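Local coordinates for LPXTG cell wall surface protein (Streptococcus gordonii, PDB 4IGB), which probably serves as a surface adhesin held on the cell-wall peptidoglycan, this piece holding its two N-terminal domains, N1 and N2, at residues B[211-216]-B[267-272]; B[219-224]-B[261-266]; B[311-316]-B[409-414]; B[345-350]-B[392-397]. All coordinates share one frame; numbering follows the deposited sequence.

Contact 1 (B[211-216]-B[267-272])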
loop_
_atom_site.group_PDB
_atom_site.type_symbol
_atom_site.label_atom_id
_atom_site.label_comp_id
_atom_site.label_asym_id
_atom_site.label_seq_id
_atom_site.Cartn_x
_atom_site.Cartn_y
_atom_site.Cartn_z
ATOM N N PHE B 211 -4.946 8.425 13.712
ATOM C CA PHE B 211 -4.172 7.486 12.898
ATOM C C PHE B 211 -2.739 7.976 12.881
ATOM O O PHE B 211 -2.495 9.182 12.732
ATOM C CB PHE B 211 -4.684 7.476 11.453
ATOM C CG PHE B 211 -3.899 6.563 10.525
ATOM C CD1 PHE B 211 -4.161 5.192 10.482
ATOM C CD2 PHE B 211 -2.925 7.073 9.687
ATOM C CE1 PHE B 211 -3.442 4.349 9.619
ATOM C CE2 PHE B 211 -2.206 6.245 8.825
ATOM C CZ PHE B 211 -2.470 4.878 8.791
ATOM N N TYR B 212 -1.779 7.066 13.034
ATOM C CA TYR B 212 -0.396 7.493 12.958
ATOM C C TYR B 212 0.512 6.543 12.202
ATOM O O TYR B 212 0.192 5.380 12.020
ATOM C CB TYR B 212 0.164 7.795 14.339
ATOM C CG TYR B 212 0.233 6.639 15.314
ATOM C CD1 TYR B 212 -0.755 6.457 16.279
ATOM C CD2 TYR B 212 1.319 5.765 15.312
ATOM C CE1 TYR B 212 -0.676 5.424 17.191
ATOM C CE2 TYR B 212 1.414 4.746 16.226
ATOM C CZ TYR B 212 0.419 4.573 17.161
ATOM O OH TYR B 212 0.515 3.541 18.069
ATOM N N VAL B 213 1.638 7.067 11.751
ATOM C CA VAL B 213 2.655 6.271 11.100
ATOM C C VAL B 213 3.941 6.500 11.861
ATOM O O VAL B 213 4.397 7.633 11.982
ATOM C CB VAL B 213 2.849 6.708 9.653
ATOM C CG1 VAL B 213 3.987 5.928 8.996
ATOM C CG2 VAL B 213 1.538 6.556 8.878
ATOM N N LYS B 214 4.499 5.429 12.405
ATOM C CA LYS B 214 5.793 5.489 13.076
ATOM C C LYS B 214 6.911 5.695 12.055
ATOM O O LYS B 214 6.808 5.219 10.930
ATOM C CB LYS B 214 6.024 4.205 13.881
ATOM C CG LYS B 214 5.208 4.171 15.185
ATOM C CD LYS B 214 5.121 2.777 15.762
ATOM C CE LYS B 214 6.490 2.201 16.162
ATOM N NZ LYS B 214 6.347 0.714 16.422
ATOM N N ASN B 215 7.959 6.432 12.430
ATOM C CA ASN B 215 9.087 6.642 11.528
ATOM C C ASN B 215 8.597 7.231 10.193
ATOM O O ASN B 215 9.110 6.933 9.109
ATOM C CB ASN B 215 9.798 5.304 11.325
ATOM C CG ASN B 215 11.265 5.448 11.005
ATOM O OD1 ASN B 215 11.873 4.537 10.426
ATOM N ND2 ASN B 215 11.851 6.582 11.378
ATOM N N TYR B 216 7.592 8.083 10.298
ATOM C CA TYR B 216 6.883 8.615 9.132
ATOM C C TYR B 216 7.771 9.126 7.999
ATOM O O TYR B 216 7.668 8.647 6.870
ATOM C CB TYR B 216 5.916 9.704 9.602
ATOM C CG TYR B 216 5.270 10.530 8.515
ATOM C CD1 TYR B 216 4.589 9.929 7.461
ATOM C CD2 TYR B 216 5.288 11.924 8.579
ATOM C CE1 TYR B 216 3.972 10.692 6.479
ATOM C CE2 TYR B 216 4.671 12.696 7.606
ATOM C CZ TYR B 216 4.012 12.078 6.561
ATOM O OH TYR B 216 3.393 12.843 5.600
ATOM N N ASN B 267 7.304 -2.171 0.770
ATOM C CA ASN B 267 6.102 -2.992 0.729
ATOM C C ASN B 267 5.442 -3.076 2.114
ATOM O O ASN B 267 4.512 -3.851 2.329
ATOM C CB ASN B 267 6.435 -4.388 0.209
ATOM C CG ASN B 267 7.473 -5.112 1.088
ATOM O OD1 ASN B 267 8.384 -4.489 1.623
ATOM N ND2 ASN B 267 7.321 -6.416 1.240
ATOM N N SER B 268 5.929 -2.282 3.062
ATOM C CA SER B 268 5.323 -2.282 4.391
ATOM C C SER B 268 5.093 -0.905 4.997
ATOM O O SER B 268 5.626 0.113 4.540
ATOM C CB SER B 268 6.166 -3.108 5.370
ATOM O OG SER B 268 7.409 -2.487 5.548
ATOM N N MET B 269 4.329 -0.896 6.074
ATOM C CA MET B 269 4.083 0.326 6.817
ATOM C C MET B 269 3.778 -0.041 8.259
ATOM O O MET B 269 2.975 -0.941 8.519
ATOM C CB MET B 269 2.902 1.099 6.204
ATOM C CG MET B 269 2.791 2.552 6.659
ATOM S SD MET B 269 1.600 3.556 5.703
ATOM C CE MET B 269 2.060 3.208 4.015
ATOM N N ASN B 270 4.438 0.641 9.192
ATOM C CA ASN B 270 4.130 0.477 10.611
ATOM C C ASN B 270 3.251 1.649 11.020
ATOM O O ASN B 270 3.737 2.754 11.243
ATOM C CB ASN B 270 5.424 0.417 11.432
ATOM C CG ASN B 270 5.182 0.292 12.936
ATOM O OD1 ASN B 270 6.082 0.465 13.766
ATOM N ND2 ASN B 270 3.947 -0.005 13.286
ATOM N N PHE B 271 1.947 1.414 11.067
ATOM C CA PHE B 271 0.984 2.450 11.425
ATOM C C PHE B 271 0.422 2.184 12.802
ATOM O O PHE B 271 0.762 1.198 13.454
ATOM C CB PHE B 271 -0.159 2.530 10.401
ATOM C CG PHE B 271 -1.045 1.300 10.372
ATOM C CD1 PHE B 271 -0.661 0.169 9.670
ATOM C CD2 PHE B 271 -2.261 1.279 11.054
ATOM C CE1 PHE B 271 -1.481 -0.966 9.638
ATOM C CE2 PHE B 271 -3.083 0.156 11.022
ATOM C CZ PHE B 271 -2.695 -0.965 10.313
ATOM N N GLY B 272 -0.438 3.082 13.253
ATOM C CA GLY B 272 -1.051 2.937 14.550
ATOM C C GLY B 272 -2.413 3.592 14.482
ATOM O O GLY B 272 -2.715 4.326 13.539
HETATM O O HOH W 1 6.122 2.825 8.908
#
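Two neighbouring antiparallel strands in the large sheet of the N1 domain meet here, 211-214 pairing with 268-272. Tyr-212 and Gly-272 form the hydrogen-bonded pair, Tyr-212 N reaching Gly-272 O at 2.9 Å and Gly-272 N reaching Tyr-212 O at 2.7 Å. A chi1 of 63° sets the Tyr-212 ring between its own backbone N and carbonyl carbon, which swings it across the glycine; Gly-272 CA then sits 3.5 Å from the ring centroid, a CH-pi contact over the face. The Tyr-212 hydroxyl goes on to Asp-173. On the other side of the sheet Phe-211 and Phe-271 have nearly parallel planes, 19° apart, but are slid so far that they barely overlap, touching through Phe-211 CE1 and Phe-271 CD2 at 3.6 Å. Toward the end of the strand Lys-214 N donates to Asn-270 O, while its bent side chain brings NZ to Asn-270 OD1 at 2.7 Å, in the carbonyl plane on a lone pair. Asp-175 takes a salt bridge from the same NZ and a hydrogen bond from Asn-270 ND2. Lysine, amide and carboxylate thus hold one another in a closed cluster that fixes the amide's rotation, and Asp-175 probably offsets the lysine's charge.

Contact 2 (B[219-224]-B[261-266])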
loop_
_atom_site.group_PDB
_atom_site.type_symbol
_atom_site.label_atom_id
_atom_site.label_comp_id
_atom_site.label_asym_id
_atom_site.label_seq_id
_atom_site.Cartn_x
_atom_site.Cartn_y
_atom_site.Cartn_z
ATOM N N ASP B 219 9.880 6.504 6.369
ATOM C CA ASP B 219 9.204 5.314 5.814
ATOM C C ASP B 219 8.203 5.592 4.699
ATOM O O ASP B 219 7.792 4.675 3.981
ATOM C CB ASP B 219 8.484 4.536 6.915
ATOM C CG ASP B 219 9.440 3.760 7.811
ATOM O OD1 ASP B 219 10.650 3.771 7.539
ATOM O OD2 ASP B 219 8.967 3.142 8.785
ATOM N N VAL B 220 7.784 6.849 4.579
ATOM C CA VAL B 220 6.774 7.201 3.599
ATOM C C VAL B 220 7.370 8.043 2.471
ATOM O O VAL B 220 8.145 8.989 2.711
ATOM C CB VAL B 220 5.558 7.894 4.275
ATOM C CG1 VAL B 220 4.598 8.438 3.248
ATOM C CG2 VAL B 220 4.850 6.904 5.165
ATOM N N ASN B 221 7.009 7.674 1.249
ATOM C CA ASN B 221 7.453 8.369 0.051
ATOM C C ASN B 221 6.523 9.525 -0.317
ATOM O O ASN B 221 6.990 10.607 -0.668
ATOM C CB ASN B 221 7.545 7.393 -1.124
ATOM C CG ASN B 221 7.982 8.076 -2.425
ATOM O OD1 ASN B 221 7.151 8.486 -3.222
ATOM N ND2 ASN B 221 9.277 8.198 -2.629
ATOM N N LEU B 222 5.213 9.307 -0.218
ATOM C CA LEU B 222 4.255 10.334 -0.629
ATOM C C LEU B 222 3.002 10.374 0.238
ATOM O O LEU B 222 2.347 9.343 0.468
ATOM C CB LEU B 222 3.896 10.144 -2.108
ATOM C CG LEU B 222 2.846 11.044 -2.782
ATOM C CD1 LEU B 222 3.124 12.496 -2.511
ATOM C CD2 LEU B 222 2.834 10.819 -4.283
ATOM N N ARG B 223 2.666 11.565 0.717
ATOM C CA ARG B 223 1.440 11.759 1.481
ATOM C C ARG B 223 0.509 12.733 0.774
ATOM O O ARG B 223 0.834 13.913 0.596
ATOM C CB ARG B 223 1.728 12.266 2.890
ATOM C CG ARG B 223 0.465 12.426 3.728
ATOM C CD ARG B 223 0.371 13.806 4.353
ATOM N NE ARG B 223 0.150 14.847 3.356
ATOM C CZ ARG B 223 0.092 16.145 3.638
ATOM N NH1 ARG B 223 0.249 16.564 4.885
ATOM N NH2 ARG B 223 -0.125 17.027 2.673
ATOM N N LEU B 224 -0.649 12.241 0.361
ATOM C CA LEU B 224 -1.586 13.084 -0.357
ATOM C C LEU B 224 -2.748 13.500 0.532
ATOM O O LEU B 224 -3.328 12.673 1.218
ATOM C CB LEU B 224 -2.125 12.359 -1.587
ATOM C CG LEU B 224 -3.289 13.108 -2.257
ATOM C CD1 LEU B 224 -2.755 14.300 -3.041
ATOM C CD2 LEU B 224 -4.088 12.189 -3.163
ATOM N N ALA B 261 -4.063 9.826 1.926
ATOM C CA ALA B 261 -3.443 8.701 1.247
ATOM C C ALA B 261 -1.937 8.741 1.431
ATOM O O ALA B 261 -1.315 9.802 1.330
ATOM C CB ALA B 261 -3.796 8.688 -0.236
ATOM N N LEU B 262 -1.365 7.571 1.684
ATOM C CA LEU B 262 0.056 7.418 1.992
ATOM C C LEU B 262 0.661 6.297 1.154
ATOM O O LEU B 262 0.171 5.154 1.180
ATOM C CB LEU B 262 0.236 7.086 3.478
ATOM C CG LEU B 262 -0.340 8.070 4.508
ATOM C CD1 LEU B 262 -1.049 7.354 5.629
ATOM C CD2 LEU B 262 0.775 8.939 5.092
ATOM N N ARG B 263 1.702 6.631 0.401
ATOM C CA ARG B 263 2.470 5.649 -0.350
ATOM C C ARG B 263 3.794 5.410 0.370
ATOM O O ARG B 263 4.580 6.334 0.546
ATOM C CB ARG B 263 2.731 6.132 -1.776
ATOM C CG ARG B 263 3.743 5.260 -2.546
ATOM C CD ARG B 263 4.451 6.048 -3.622
ATOM N NE ARG B 263 3.567 6.488 -4.705
ATOM C CZ ARG B 263 3.906 7.439 -5.573
ATOM N NH1 ARG B 263 5.087 8.046 -5.455
ATOM N NH2 ARG B 263 3.077 7.785 -6.552
ATOM N N SER B 264 4.008 4.182 0.828
ATOM C CA SER B 264 5.236 3.822 1.541
ATOM C C SER B 264 6.490 3.864 0.661
ATOM O O SER B 264 6.412 3.813 -0.559
ATOM C CB SER B 264 5.107 2.428 2.176
ATOM O OG SER B 264 6.328 2.031 2.795
ATOM N N ASN B 265 7.650 3.963 1.301
ATOM C CA ASN B 265 8.916 3.699 0.627
ATOM C C ASN B 265 9.094 2.220 0.284
ATOM O O ASN B 265 9.956 1.869 -0.530
ATOM C CB ASN B 265 10.097 4.128 1.518
ATOM C CG ASN B 265 10.277 5.624 1.557
ATOM O OD1 ASN B 265 9.909 6.317 0.611
ATOM N ND2 ASN B 265 10.849 6.134 2.649
ATOM N N SER B 266 8.314 1.347 0.926
ATOM C CA SER B 266 8.541 -0.100 0.782
ATOM C C SER B 266 7.234 -0.854 0.625
ATOM O O SER B 266 6.175 -0.255 0.391
ATOM C CB SER B 266 9.298 -0.661 1.994
ATOM O OG SER B 266 8.492 -0.612 3.166
HETATM O O HOH W 2 8.773 1.991 4.435
HETATM O O HOH W 3 10.885 9.023 2.888
HETATM O O HOH W 4 11.324 8.168 -0.585
#
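Arg-263 O takes two backbone donors at once, Asn-221 N at 2.9 Å and Leu-222 N at 3.1 Å, and this shared acceptor marks a classic beta bulge in the antiparallel pairing of 222-224 with 261-264 in the N1 domain. Past the bulge the pairing is regular: Arg-263 N returns a bond to Leu-222 O, and Leu-224 and Ala-261 exchange a second pair of backbone bonds. At the bulge the Asn-221 amide comes alongside the Arg-263 guanidinium, both running in the same direction with their planes 27° apart, and NH1 donates to Asn-221 OD1 at 3.1 Å, with the oxygen close to the guanidinium plane. Leu-222, which shares a face of the strand pair with Arg-263, lays CD2 over one face of that guanidinium, toward its rim. On the opposite face of the strand pair Arg-223 CG rests on Leu-262 CD2 at 3.8 Å. At the other end, where the short helix 216-219 gives way to strand, Asn-265 N makes a nearly straight bond to Asp-219 O.

In the next shell, Glu-288 forms a salt bridge with Arg-263 NE and Asp-418, from the N2 domain range, another with NH1, so the arginine spans the junction of the two domains. Gln-233 and the carbonyl of Ile-17 hold the Arg-223 guanidinium. An ST turn carries the chain through Asn-265, Ser-266 N donating to Ser-264 OG at 2.8 Å; the same hydroxyl is hydrogen-bonded to Ser-268 O. One water joins the two asparagines, accepting from Asn-221 ND2 and donating to Asn-265 OD1 at 2.6 Å.

Contact 3 (B[311-316]-B[409-414]); sequences VTYKAT and IDNTVT
The Tyr-313 ring lies against the Asn-411 side chain in the interior of the N2 domain, an adhesin-clan beta fold in which 311-316 and 409-414 face each other without sharing a backbone bond. The short strands 311-316 and 409-411 run roughly parallel, 21° apart, with axes 10.4 Å from each other, so the side chains fill the interval. The amide is stacked obliquely on the ring, planes 26° apart: Asn-411 OD1 sits over one ring face toward the rim, and Asn-411 CB packs 3.3 Å from Tyr-313 CE1. Asn-411 CG stands opposite its backbone N (chi1 -176°), which carries the amide inward over the tyrosine; Gln-337 NE2 donates to OD1 and steadies that pose. Beyond the amide, the phenol oxygen reaches Ile-409 CG2 at 3.7 Å, the isoleucine crossing the ring's direction at about a right angle. Two residues further along each strand, Ala-315 CB meets Val-413 CG1 at 3.9 Å. Two waters bridge the hydroxyl to the facing strand. One joins it to Asp-410 O and to Asn-411 ND2, while the second, 2.5 Å from Tyr-313 OH, donates to Ile-409 O at 3.0 Å.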
loop_
_atom_site.group_PDB
_atom_site.type_symbol
_atom_site.label_atom_id
_atom_site.label_comp_id
_atom_site.label_asym_id
_atom_site.label_seq_id
_atom_site.Cartn_x
_atom_site.Cartn_y
_atom_site.Cartn_z
ATOM N N VAL B 311 19.389 -7.831 -32.934
ATOM C CA VAL B 311 18.184 -8.131 -32.183
ATOM C C VAL B 311 17.633 -6.798 -31.687
ATOM O O VAL B 311 18.358 -5.975 -31.123
ATOM C CB VAL B 311 18.399 -9.162 -31.037
ATOM C CG1 VAL B 311 19.565 -10.102 -31.351
ATOM C CG2 VAL B 311 18.616 -8.470 -29.719
ATOM N N THR B 312 16.350 -6.580 -31.948
ATOM C CA THR B 312 15.735 -5.289 -31.724
ATOM C C THR B 312 14.593 -5.434 -30.746
ATOM O O THR B 312 13.715 -6.274 -30.937
ATOM C CB THR B 312 15.187 -4.723 -33.050
ATOM O OG1 THR B 312 16.238 -4.709 -34.018
ATOM C CG2 THR B 312 14.657 -3.310 -32.865
ATOM N N TYR B 313 14.601 -4.605 -29.709
ATOM C CA TYR B 313 13.576 -4.646 -28.684
ATOM C C TYR B 313 12.642 -3.448 -28.797
ATOM O O TYR B 313 13.089 -2.311 -28.858
ATOM C CB TYR B 313 14.219 -4.678 -27.296
ATOM C CG TYR B 313 15.038 -5.935 -27.018
ATOM C CD1 TYR B 313 14.414 -7.159 -26.794
ATOM C CD2 TYR B 313 16.424 -5.893 -26.971
ATOM C CE1 TYR B 313 15.149 -8.311 -26.538
ATOM C CE2 TYR B 313 17.176 -7.049 -26.713
ATOM C CZ TYR B 313 16.528 -8.248 -26.496
ATOM O OH TYR B 313 17.250 -9.391 -26.238
ATOM N N LYS B 314 11.342 -3.712 -28.835
ATOM C CA LYS B 314 10.356 -2.647 -28.833
ATOM C C LYS B 314 9.595 -2.709 -27.529
ATOM O O LYS B 314 8.970 -3.723 -27.208
ATOM C CB LYS B 314 9.384 -2.795 -30.002
ATOM C CG LYS B 314 8.419 -1.620 -30.170
ATOM C CD LYS B 314 7.477 -1.858 -31.361
ATOM C CE LYS B 314 6.454 -0.735 -31.525
ATOM N NZ LYS B 314 5.411 -1.069 -32.546
ATOM N N ALA B 315 9.653 -1.624 -26.774
ATOM C CA ALA B 315 8.946 -1.565 -25.506
ATOM C C ALA B 315 7.929 -0.441 -25.500
ATOM O O ALA B 315 8.246 0.713 -25.800
ATOM C CB ALA B 315 9.924 -1.398 -24.354
ATOM N N THR B 316 6.704 -0.787 -25.137
ATOM C CA THR B 316 5.626 0.186 -25.078
ATOM C C THR B 316 5.205 0.420 -23.638
ATOM O O THR B 316 4.778 -0.505 -22.948
ATOM C CB THR B 316 4.439 -0.323 -25.864
ATOM O OG1 THR B 316 4.863 -0.578 -27.209
ATOM C CG2 THR B 316 3.295 0.691 -25.838
ATOM N N ILE B 409 18.390 -16.012 -25.459
ATOM C CA ILE B 409 18.636 -14.689 -24.927
ATOM C C ILE B 409 17.314 -14.135 -24.443
ATOM O O ILE B 409 16.376 -13.987 -25.228
ATOM C CB ILE B 409 19.257 -13.748 -25.961
ATOM C CG1 ILE B 409 20.625 -14.268 -26.395
ATOM C CG2 ILE B 409 19.383 -12.346 -25.381
ATOM C CD1 ILE B 409 21.135 -13.629 -27.670
ATOM N N ASP B 410 17.244 -13.864 -23.141
ATOM C CA ASP B 410 16.059 -13.298 -22.500
ATOM C C ASP B 410 16.187 -11.791 -22.353
ATOM O O ASP B 410 17.296 -11.244 -22.357
ATOM C CB ASP B 410 15.856 -13.917 -21.109
ATOM C CG ASP B 410 15.454 -15.376 -21.178
ATOM O OD1 ASP B 410 14.794 -15.757 -22.170
ATOM O OD2 ASP B 410 15.799 -16.141 -20.254
ATOM N N ASN B 411 15.049 -11.120 -22.205
ATOM C CA ASN B 411 15.060 -9.691 -21.945
ATOM C C ASN B 411 13.786 -9.240 -21.216
ATOM O O ASN B 411 12.696 -9.773 -21.448
ATOM C CB ASN B 411 15.258 -8.926 -23.251
ATOM C CG ASN B 411 15.381 -7.432 -23.040
ATOM O OD1 ASN B 411 14.447 -6.685 -23.312
ATOM N ND2 ASN B 411 16.534 -6.990 -22.534
ATOM N N THR B 412 13.949 -8.278 -20.317
ATOM C CA THR B 412 12.844 -7.692 -19.564
ATOM C C THR B 412 13.166 -6.215 -19.386
ATOM O O THR B 412 14.326 -5.849 -19.175
ATOM C CB THR B 412 12.666 -8.384 -18.182
ATOM O OG1 THR B 412 12.172 -9.712 -18.383
ATOM C CG2 THR B 412 11.669 -7.630 -17.283
ATOM N N VAL B 413 12.162 -5.351 -19.497
ATOM C CA VAL B 413 12.419 -3.948 -19.257
ATOM C C VAL B 413 11.527 -3.520 -18.121
ATOM O O VAL B 413 10.486 -4.130 -17.902
ATOM C CB VAL B 413 12.240 -3.072 -20.527
ATOM C CG1 VAL B 413 10.749 -2.919 -20.908
ATOM C CG2 VAL B 413 12.872 -1.735 -20.312
ATOM N N THR B 414 11.949 -2.500 -17.380
ATOM C CA THR B 414 11.209 -2.055 -16.195
ATOM C C THR B 414 10.904 -0.565 -16.192
ATOM O O THR B 414 11.801 0.262 -16.325
ATOM C CB THR B 414 11.975 -2.400 -14.901
ATOM O OG1 THR B 414 12.178 -3.811 -14.851
ATOM C CG2 THR B 414 11.187 -1.969 -13.665
HETATM O O HOH W 5 18.794 -9.211 -23.434
HETATM O O HOH W 6 15.898 -11.458 -26.856
#

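Contact 4 (B[345-350]-B[392-397])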
loop_
_atom_site.group_PDB
_atom_site.type_symbol
_atom_site.label_atom_id
_atom_site.label_comp_id
_atom_site.label_asym_id
_atom_site.label_seq_id
_atom_site.Cartn_x
_atom_site.Cartn_y
_atom_site.Cartn_z
ATOM N N TYR B 345 24.739 -3.237 -27.048
ATOM C CA TYR B 345 23.781 -2.158 -27.251
ATOM C C TYR B 345 24.273 -1.213 -28.341
ATOM O O TYR B 345 25.397 -0.726 -28.277
ATOM C CB TYR B 345 23.571 -1.377 -25.953
ATOM C CG TYR B 345 22.872 -0.043 -26.147
ATOM C CD1 TYR B 345 21.510 0.017 -26.428
ATOM C CD2 TYR B 345 23.577 1.153 -26.060
ATOM C CE1 TYR B 345 20.866 1.238 -26.617
ATOM C CE2 TYR B 345 22.947 2.374 -26.245
ATOM C CZ TYR B 345 21.589 2.411 -26.520
ATOM O OH TYR B 345 20.962 3.623 -26.705
ATOM N N LYS B 346 23.427 -0.939 -29.329
ATOM C CA LYS B 346 23.803 -0.033 -30.419
ATOM C C LYS B 346 23.239 1.383 -30.265
ATOM O O LYS B 346 23.996 2.351 -30.200
ATOM C CB LYS B 346 23.419 -0.630 -31.776
ATOM C CG LYS B 346 24.265 -1.837 -32.137
ATOM C CD LYS B 346 23.654 -2.633 -33.278
ATOM C CE LYS B 346 23.540 -1.837 -34.577
ATOM N NZ LYS B 346 23.130 -2.752 -35.679
ATOM N N GLU B 347 21.915 1.503 -30.201
ATOM C CA GLU B 347 21.270 2.805 -30.042
ATOM C C GLU B 347 19.803 2.564 -29.787
ATOM O O GLU B 347 19.344 1.427 -29.858
ATOM C CB GLU B 347 21.413 3.619 -31.323
ATOM C CG GLU B 347 20.799 2.898 -32.504
ATOM C CD GLU B 347 20.983 3.632 -33.817
ATOM O OE1 GLU B 347 22.101 3.609 -34.358
ATOM O OE2 GLU B 347 20.007 4.221 -34.315
ATOM N N LEU B 348 19.062 3.630 -29.505
ATOM C CA LEU B 348 17.617 3.516 -29.302
ATOM C C LEU B 348 16.899 4.787 -29.733
ATOM O O LEU B 348 17.512 5.849 -29.834
ATOM C CB LEU B 348 17.301 3.250 -27.826
ATOM C CG LEU B 348 17.651 4.384 -26.867
ATOM C CD1 LEU B 348 16.602 5.491 -26.912
ATOM C CD2 LEU B 348 17.768 3.848 -25.452
ATOM N N LYS B 349 15.590 4.682 -29.929
ATOM C CA LYS B 349 14.767 5.853 -30.201
ATOM C C LYS B 349 13.518 5.796 -29.324
ATOM O O LYS B 349 13.090 4.718 -28.902
ATOM C CB LYS B 349 14.383 5.935 -31.690
ATOM C CG LYS B 349 13.358 4.901 -32.133
ATOM C CD LYS B 349 12.907 5.107 -33.588
ATOM C CE LYS B 349 12.121 3.887 -34.095
ATOM N NZ LYS B 349 11.787 3.954 -35.566
ATOM N N VAL B 350 12.946 6.959 -29.055
ATOM C CA VAL B 350 11.797 7.081 -28.168
ATOM C C VAL B 350 10.689 7.826 -28.900
ATOM O O VAL B 350 10.924 8.907 -29.434
ATOM C CB VAL B 350 12.166 7.890 -26.911
ATOM C CG1 VAL B 350 11.008 7.913 -25.927
ATOM C CG2 VAL B 350 13.450 7.329 -26.253
ATOM N N THR B 392 12.507 1.913 -28.784
ATOM C CA THR B 392 13.031 0.851 -29.625
ATOM C C THR B 392 14.548 0.752 -29.472
ATOM O O THR B 392 15.264 1.696 -29.776
ATOM C CB THR B 392 12.633 1.094 -31.090
ATOM O OG1 THR B 392 11.209 1.235 -31.151
ATOM C CG2 THR B 392 13.053 -0.076 -31.961
ATOM N N TYR B 393 15.025 -0.393 -28.989
ATOM C CA TYR B 393 16.448 -0.593 -28.738
ATOM C C TYR B 393 17.067 -1.479 -29.801
ATOM O O TYR B 393 16.643 -2.622 -29.996
ATOM C CB TYR B 393 16.672 -1.278 -27.390
ATOM C CG TYR B 393 15.978 -0.650 -26.193
ATOM C CD1 TYR B 393 16.650 0.236 -25.364
ATOM C CD2 TYR B 393 14.668 -0.990 -25.863
ATOM C CE1 TYR B 393 16.036 0.775 -24.248
ATOM C CE2 TYR B 393 14.046 -0.449 -24.742
ATOM C CZ TYR B 393 14.734 0.430 -23.942
ATOM O OH TYR B 393 14.127 0.972 -22.829
ATOM N N LYS B 394 18.078 -0.963 -30.479
ATOM C CA LYS B 394 18.829 -1.759 -31.427
ATOM C C LYS B 394 20.047 -2.360 -30.732
ATOM O O LYS B 394 20.850 -1.637 -30.141
ATOM C CB LYS B 394 19.281 -0.890 -32.608
ATOM C CG LYS B 394 18.154 -0.437 -33.527
ATOM C CD LYS B 394 18.695 0.411 -34.681
ATOM C CE LYS B 394 17.607 0.749 -35.695
ATOM N NZ LYS B 394 18.103 1.646 -36.780
ATOM N N THR B 395 20.166 -3.683 -30.785
ATOM C CA THR B 395 21.371 -4.359 -30.313
ATOM C C THR B 395 21.843 -5.350 -31.374
ATOM O O THR B 395 21.154 -5.583 -32.376
ATOM C CB THR B 395 21.132 -5.146 -29.004
ATOM O OG1 THR B 395 20.341 -6.304 -29.282
ATOM C CG2 THR B 395 20.428 -4.294 -27.970
ATOM N N ALA B 396 23.017 -5.941 -31.151
ATOM C CA ALA B 396 23.485 -7.035 -32.000
ATOM C C ALA B 396 24.369 -7.984 -31.198
ATOM O O ALA B 396 25.156 -7.549 -30.375
ATOM C CB ALA B 396 24.224 -6.495 -33.225
ATOM N N THR B 397 24.221 -9.280 -31.433
ATOM C CA THR B 397 25.045 -10.264 -30.751
ATOM C C THR B 397 26.524 -9.959 -30.960
ATOM O O THR B 397 26.908 -9.372 -31.976
ATOM C CB THR B 397 24.737 -11.679 -31.241
ATOM O OG1 THR B 397 24.982 -11.758 -32.655
ATOM C CG2 THR B 397 23.282 -12.012 -30.969
#
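With chi1 at 59°, Glu-347 holds CG between its backbone N and carbonyl carbon, and from there its extended chain runs alongside that of Lys-394, itself straight beyond CG. The two point the same way, touching through Glu-347 CG and Lys-394 CD at 3.9 Å. Their charged ends stay just short of a salt bridge, Glu-347 OE2 lying 4.0 Å from Lys-394 NZ. Beneath them 345-350 and 392-397 pair as antiparallel strands of the N2 domain, interrupted by a classic beta bulge: Lys-346 and Glu-347 both face Lys-394. Lys-394 O accepts a firm bond from Lys-346 N at 2.8 Å and a weak one from Glu-347 N, while Lys-394 N donates to Glu-347 O. At the bulge the Lys-346 side chain bends so that CD lies 3.9 Å from Ala-396 CB. Further along, Lys-349 and Thr-392 exchange backbone bonds in both directions, and the lysine's extended chain passes beside the threonine.

The other face of the pair is more apolar. Leu-348 and Tyr-393 lie side by side, Leu-348 CD2 reaching Tyr-393 CE1 at 3.7 Å, and the leucine also packs on Val-372 and Val-374 of strand 371-376. Thr-395 turns its methyl CG2 to Tyr-345 CA at 4.0 Å and its hydroxyl to Val-311 O, linking this pair to strand 310-317. The pairing therefore rests on backbone bonds and apolar contact; on the solvent-facing side the glutamate probably eases the positive charge of Lys-394 by proximity alone.

In the fold
From the N terminus, the first of the paired segments is 211-216, on strand 210-214, and contact 1 closes the loop from it to strand 268-274. Contact 2 is nested inside that loop, joining 219-224 to 261-266, and the two touch where Phe-211 packs on Leu-262 and Met-269 on Ser-264; together they tie two sheets of the N1 domain. The chain then passes into N2, where the same nesting recurs: contact 3 closes the long loop from 311-316 to 409-414, and contact 4 lies within it. Strands 310-317 and 389-397 are sheet neighbours, so contacts 3 and 4 also touch. The two nested pairs follow in series, with contacts 2 and 3 about 31 Å apart between centres.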